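Local coordinates for protein YecR (Salmonella typhimurium, PDB 7BGL) that is a YecR-like lipoprotein of poorly defined function, found in a large multi-protein assembly where it packs against chains of other proteins, at residues C[30-42]-C[86-98]. Sequence-based numbering, arbitrary orientation.
Sequences ISGIVRLTYNQPL and LCLNTRFTLSWQC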
loop_
_atom_site.group_PDB
_atom_site.type_symbol
_atom_site.label_atom_id
_atom_site.label_comp_id
_atom_site.label_asym_id
_atom_site.label_seq_id
_atom_site.Cartn_x
_atom_site.Cartn_y
_atom_site.Cartn_z
ATOM N N ILE C 30 52.646 57.974 -62.999
ATOM C CA ILE C 30 51.831 57.879 -61.795
ATOM C C ILE C 30 52.758 57.874 -60.589
ATOM O O ILE C 30 53.546 56.941 -60.396
ATOM C CB ILE C 30 50.947 56.629 -61.835
ATOM C CG1 ILE C 30 50.028 56.662 -63.058
ATOM C CG2 ILE C 30 50.131 56.512 -60.557
ATOM C CD1 ILE C 30 48.975 57.746 -63.001
ATOM N N SER C 31 52.670 58.923 -59.775
ATOM C CA SER C 31 53.537 59.185 -58.632
ATOM C C SER C 31 54.903 59.699 -59.074
ATOM O O SER C 31 55.728 60.029 -58.213
ATOM C CB SER C 31 53.729 57.953 -57.732
ATOM O OG SER C 31 54.485 56.952 -58.391
ATOM N N GLY C 32 55.175 59.781 -60.377
ATOM C CA GLY C 32 56.428 60.327 -60.861
ATOM C C GLY C 32 57.650 59.613 -60.323
ATOM O O GLY C 32 58.513 60.236 -59.696
ATOM N N ILE C 33 57.739 58.306 -60.559
ATOM C CA ILE C 33 58.787 57.472 -59.983
ATOM C C ILE C 33 59.686 56.957 -61.099
ATOM O O ILE C 33 59.203 56.388 -62.084
ATOM C CB ILE C 33 58.202 56.301 -59.174
ATOM C CG1 ILE C 33 57.367 56.828 -58.006
ATOM C CG2 ILE C 33 59.312 55.395 -58.669
ATOM C CD1 ILE C 33 58.154 57.664 -57.023
ATOM N N VAL C 34 60.993 57.145 -60.934
ATOM C CA VAL C 34 61.993 56.637 -61.865
ATOM C C VAL C 34 62.869 55.638 -61.126
ATOM O O VAL C 34 63.337 55.910 -60.015
ATOM C CB VAL C 34 62.847 57.773 -62.466
ATOM C CG1 VAL C 34 63.977 57.199 -63.303
ATOM C CG2 VAL C 34 61.980 58.706 -63.295
ATOM N N ARG C 35 63.083 54.476 -61.735
ATOM C CA ARG C 35 63.876 53.415 -61.129
ATOM C C ARG C 35 64.982 53.005 -62.088
ATOM O O ARG C 35 64.712 52.684 -63.249
ATOM C CB ARG C 35 63.006 52.202 -60.779
ATOM C CG ARG C 35 61.916 52.490 -59.763
ATOM C CD ARG C 35 61.964 51.495 -58.615
ATOM N NE ARG C 35 61.134 51.913 -57.492
ATOM C CZ ARG C 35 59.835 51.662 -57.388
ATOM N NH1 ARG C 35 59.183 50.996 -58.326
ATOM N NH2 ARG C 35 59.176 52.089 -56.315
ATOM N N LEU C 36 66.217 53.012 -61.594
ATOM C CA LEU C 36 67.378 52.562 -62.344
ATOM C C LEU C 36 67.953 51.325 -61.670
ATOM O O LEU C 36 67.827 51.150 -60.458
ATOM C CB LEU C 36 68.447 53.657 -62.432
ATOM C CG LEU C 36 67.942 55.091 -62.598
ATOM C CD1 LEU C 36 69.102 56.074 -62.574
ATOM C CD2 LEU C 36 67.140 55.234 -63.879
ATOM N N THR C 37 68.583 50.462 -62.462
ATOM C CA THR C 37 69.127 49.214 -61.948
ATOM C C THR C 37 70.551 49.013 -62.444
ATOM O O THR C 37 70.900 49.405 -63.561
ATOM C CB THR C 37 68.267 48.010 -62.362
ATOM O OG1 THR C 37 68.187 47.948 -63.792
ATOM C CG2 THR C 37 66.867 48.132 -61.784
ATOM N N TYR C 38 71.372 48.396 -61.596
ATOM C CA TYR C 38 72.712 47.985 -61.984
ATOM C C TYR C 38 73.018 46.630 -61.360
ATOM O O TYR C 38 72.333 46.175 -60.441
ATOM C CB TYR C 38 73.775 49.027 -61.600
ATOM C CG TYR C 38 73.760 49.471 -60.156
ATOM C CD1 TYR C 38 72.873 50.444 -59.717
ATOM C CD2 TYR C 38 74.654 48.938 -59.236
ATOM C CE1 TYR C 38 72.862 50.860 -58.400
ATOM C CE2 TYR C 38 74.652 49.350 -57.918
ATOM C CZ TYR C 38 73.756 50.312 -57.505
ATOM O OH TYR C 38 73.748 50.723 -56.192
ATOM N N ASN C 39 74.050 45.977 -61.889
ATOM C CA ASN C 39 74.367 44.601 -61.545
ATOM C C ASN C 39 75.663 44.520 -60.748
ATOM O O ASN C 39 76.560 45.356 -60.895
ATOM C CB ASN C 39 74.488 43.736 -62.805
ATOM C CG ASN C 39 73.237 43.775 -63.658
ATOM O OD1 ASN C 39 72.165 44.157 -63.191
ATOM N ND2 ASN C 39 73.370 43.380 -64.918
ATOM N N GLN C 40 75.746 43.498 -59.900
ATOM C CA GLN C 40 76.941 43.202 -59.124
ATOM C C GLN C 40 77.236 41.709 -59.187
ATOM O O GLN C 40 76.391 40.893 -58.796
ATOM C CB GLN C 40 76.769 43.641 -57.669
ATOM C CG GLN C 40 77.335 45.011 -57.348
ATOM C CD GLN C 40 77.753 45.135 -55.895
ATOM O OE1 GLN C 40 77.903 44.134 -55.194
ATOM N NE2 GLN C 40 77.934 46.366 -55.434
ATOM N N PRO C 41 78.409 41.311 -59.681
ATOM C CA PRO C 41 78.778 39.889 -59.637
ATOM C C PRO C 41 78.894 39.390 -58.206
ATOM O O PRO C 41 78.741 40.169 -57.260
ATOM C CB PRO C 41 80.128 39.843 -60.364
ATOM C CG PRO C 41 80.204 41.108 -61.149
ATOM C CD PRO C 41 79.375 42.126 -60.434
ATOM N N LEU C 42 79.162 38.097 -58.032
ATOM C CA LEU C 42 79.204 37.509 -56.699
ATOM C C LEU C 42 80.214 38.226 -55.811
ATOM O O LEU C 42 79.835 38.864 -54.823
ATOM C CB LEU C 42 79.538 36.018 -56.787
ATOM C CG LEU C 42 78.909 35.101 -55.735
ATOM C CD1 LEU C 42 79.352 33.662 -55.944
ATOM C CD2 LEU C 42 79.249 35.570 -54.329
ATOM N N LEU C 86 74.062 30.188 -53.040
ATOM C CA LEU C 86 74.926 31.282 -53.459
ATOM C C LEU C 86 74.078 32.343 -54.151
ATOM O O LEU C 86 72.865 32.189 -54.315
ATOM C CB LEU C 86 76.046 30.780 -54.376
ATOM C CG LEU C 86 77.154 29.958 -53.715
ATOM C CD1 LEU C 86 78.250 29.636 -54.719
ATOM C CD2 LEU C 86 77.723 30.693 -52.513
ATOM N N CYS C 87 74.735 33.429 -54.558
ATOM C CA CYS C 87 74.089 34.535 -55.272
ATOM C C CYS C 87 75.046 34.977 -56.377
ATOM O O CYS C 87 75.944 35.792 -56.147
ATOM C CB CYS C 87 73.741 35.678 -54.328
ATOM S SG CYS C 87 72.935 37.086 -55.124
ATOM N N LEU C 88 74.849 34.430 -57.578
ATOM C CA LEU C 88 75.750 34.735 -58.684
ATOM C C LEU C 88 75.709 36.215 -59.044
ATOM O O LEU C 88 76.754 36.834 -59.276
ATOM C CB LEU C 88 75.396 33.877 -59.899
ATOM C CG LEU C 88 75.479 32.363 -59.698
ATOM C CD1 LEU C 88 75.228 31.632 -61.008
ATOM C CD2 LEU C 88 76.826 31.972 -59.110
ATOM N N ASN C 89 74.515 36.799 -59.098
ATOM C CA ASN C 89 74.346 38.200 -59.454
ATOM C C ASN C 89 73.390 38.870 -58.479
ATOM O O ASN C 89 72.454 38.246 -57.973
ATOM C CB ASN C 89 73.819 38.356 -60.887
ATOM C CG ASN C 89 73.698 39.807 -61.308
ATOM O OD1 ASN C 89 74.670 40.561 -61.262
ATOM N ND2 ASN C 89 72.501 40.206 -61.718
ATOM N N THR C 90 73.637 40.153 -58.221
ATOM C CA THR C 90 72.791 40.954 -57.347
ATOM C C THR C 90 72.363 42.212 -58.086
ATOM O O THR C 90 73.198 42.900 -58.680
ATOM C CB THR C 90 73.518 41.326 -56.050
ATOM O OG1 THR C 90 73.889 40.133 -55.349
ATOM C CG2 THR C 90 72.621 42.172 -55.162
ATOM N N ARG C 91 71.068 42.509 -58.048
ATOM C CA ARG C 91 70.534 43.708 -58.680
ATOM C C ARG C 91 70.360 44.802 -57.636
ATOM O O ARG C 91 69.717 44.588 -56.604
ATOM C CB ARG C 91 69.197 43.412 -59.361
ATOM C CG ARG C 91 69.306 42.518 -60.583
ATOM C CD ARG C 91 69.746 43.308 -61.803
ATOM N NE ARG C 91 69.842 42.468 -62.990
ATOM C CZ ARG C 91 68.805 42.083 -63.720
ATOM N NH1 ARG C 91 67.571 42.445 -63.411
ATOM N NH2 ARG C 91 69.011 41.315 -64.786
ATOM N N PHE C 92 70.933 45.972 -57.907
ATOM C CA PHE C 92 70.821 47.127 -57.029
ATOM C C PHE C 92 69.997 48.197 -57.728
ATOM O O PHE C 92 70.266 48.537 -58.886
ATOM C CB PHE C 92 72.200 47.670 -56.651
ATOM C CG PHE C 92 72.952 46.796 -55.689
ATOM C CD1 PHE C 92 73.784 45.793 -56.153
ATOM C CD2 PHE C 92 72.822 46.975 -54.324
ATOM C CE1 PHE C 92 74.476 44.986 -55.271
ATOM C CE2 PHE C 92 73.510 46.171 -53.437
ATOM C CZ PHE C 92 74.339 45.175 -53.911
ATOM N N THR C 93 68.999 48.721 -57.022
ATOM C CA THR C 93 68.046 49.666 -57.580
ATOM C C THR C 93 68.197 51.035 -56.931
ATOM O O THR C 93 68.460 51.152 -55.731
ATOM C CB THR C 93 66.607 49.171 -57.396
ATOM O OG1 THR C 93 66.250 49.237 -56.011
ATOM C CG2 THR C 93 66.471 47.736 -57.881
ATOM N N LEU C 94 68.031 52.071 -57.750
ATOM C CA LEU C 94 68.051 53.459 -57.304
ATOM C C LEU C 94 66.727 54.097 -57.695
ATOM O O LEU C 94 66.321 54.023 -58.860
ATOM C CB LEU C 94 69.225 54.223 -57.923
ATOM C CG LEU C 94 70.625 53.768 -57.512
ATOM C CD1 LEU C 94 71.688 54.535 -58.283
ATOM C CD2 LEU C 94 70.824 53.928 -56.013
ATOM N N SER C 95 66.061 54.719 -56.728
ATOM C CA SER C 95 64.751 55.317 -56.938
ATOM C C SER C 95 64.850 56.836 -56.892
ATOM O O SER C 95 65.626 57.396 -56.114
ATOM C CB SER C 95 63.752 54.829 -55.887
ATOM O OG SER C 95 64.232 55.071 -54.576
ATOM N N TRP C 96 64.065 57.494 -57.742
ATOM C CA TRP C 96 64.018 58.946 -57.816
ATOM C C TRP C 96 62.568 59.385 -57.936
ATOM O O TRP C 96 61.775 58.751 -58.638
ATOM C CB TRP C 96 64.828 59.478 -59.007
ATOM C CG TRP C 96 66.216 58.917 -59.099
ATOM C CD1 TRP C 96 66.568 57.654 -59.479
ATOM C CD2 TRP C 96 67.439 59.602 -58.805
ATOM N NE1 TRP C 96 67.933 57.511 -59.439
ATOM C CE2 TRP C 96 68.491 58.693 -59.029
ATOM C CE3 TRP C 96 67.746 60.897 -58.376
ATOM C CZ2 TRP C 96 69.827 59.035 -58.836
ATOM C CZ3 TRP C 96 69.072 61.235 -58.186
ATOM C CH2 TRP C 96 70.096 60.308 -58.415
ATOM N N GLN C 97 62.228 60.471 -57.250
ATOM C CA GLN C 97 60.883 61.034 -57.268
ATOM C C GLN C 97 60.935 62.363 -58.012
ATOM O O GLN C 97 61.422 63.362 -57.473
ATOM C CB GLN C 97 60.347 61.213 -55.850
ATOM C CG GLN C 97 58.881 61.607 -55.780
ATOM C CD GLN C 97 58.687 63.054 -55.376
ATOM O OE1 GLN C 97 59.534 63.641 -54.703
ATOM N NE2 GLN C 97 57.566 63.637 -55.784
ATOM N N CYS C 98 60.439 62.372 -59.246
ATOM C CA CYS C 98 60.450 63.592 -60.038
ATOM C C CYS C 98 59.565 64.651 -59.393
ATOM O O CYS C 98 58.472 64.357 -58.901
ATOM C CB CYS C 98 59.980 63.309 -61.464
ATOM S SG CYS C 98 60.869 61.987 -62.321
#
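Strand 33-41 pairs antiparallel with strand 89-97, in register from Ile33-Gln97 to Gln40-Thr90, their axes 4.6 Å apart at 157°, as the two central strands of a four-stranded antiparallel sheet with 23-28 beside 33-41 and 76-82 beside 87-97. Val34, Leu36, Tyr38 and Gln40 form hydrogen-bonded pairs with Trp96, Leu94, Phe92 and Thr90, two backbone bonds each. Beyond the Val34-Trp96 pair, Cys98 N gives one more bond, 2.9 Å to Gly32 O.

The face carrying Leu36 and Trp96 is the one covered by helix 52-63. There Leu36 CD1 comes within 3.6 Å of Trp96 NE1, obliquely to the indole, while the ring of His54 meets the same indole and Ser53 touches both residues. Val34 turns CG2 onto Cys98 SG, 3.6 Å away; that sulfur forms the disulfide with Cys61 of the helix, so sheet and helix are covalently tied beside this apolar patch.

Farther along the same face, Tyr38 has its CG wedged between its own backbone N and carbonyl carbon (chi1 52°). This swings the phenol across the strand boundary, laying one face over Phe92 CB in a CH-pi contact whose closeness in the model is doubtful, and bringing the ring edge at CE1 to 3.8 Å from Leu94 CG. The two aromatic planes are only 14° apart, yet slid so far that they barely overlap, with centroids 5.6 Å apart. The Gln40 side chain comes obliquely to the Phe92 ring, its CB 3.6 Å from Phe92 CE1.

On the opposite face, Thr37 and Thr93 bring their methyls together, and Arg35 NH2 donates a hydrogen bond to the backbone of a neighbouring protein's chain. Beyond them Asn39 and Arg91 run side by side, with Asn39 OD1 2.9 Å from Arg91 NE.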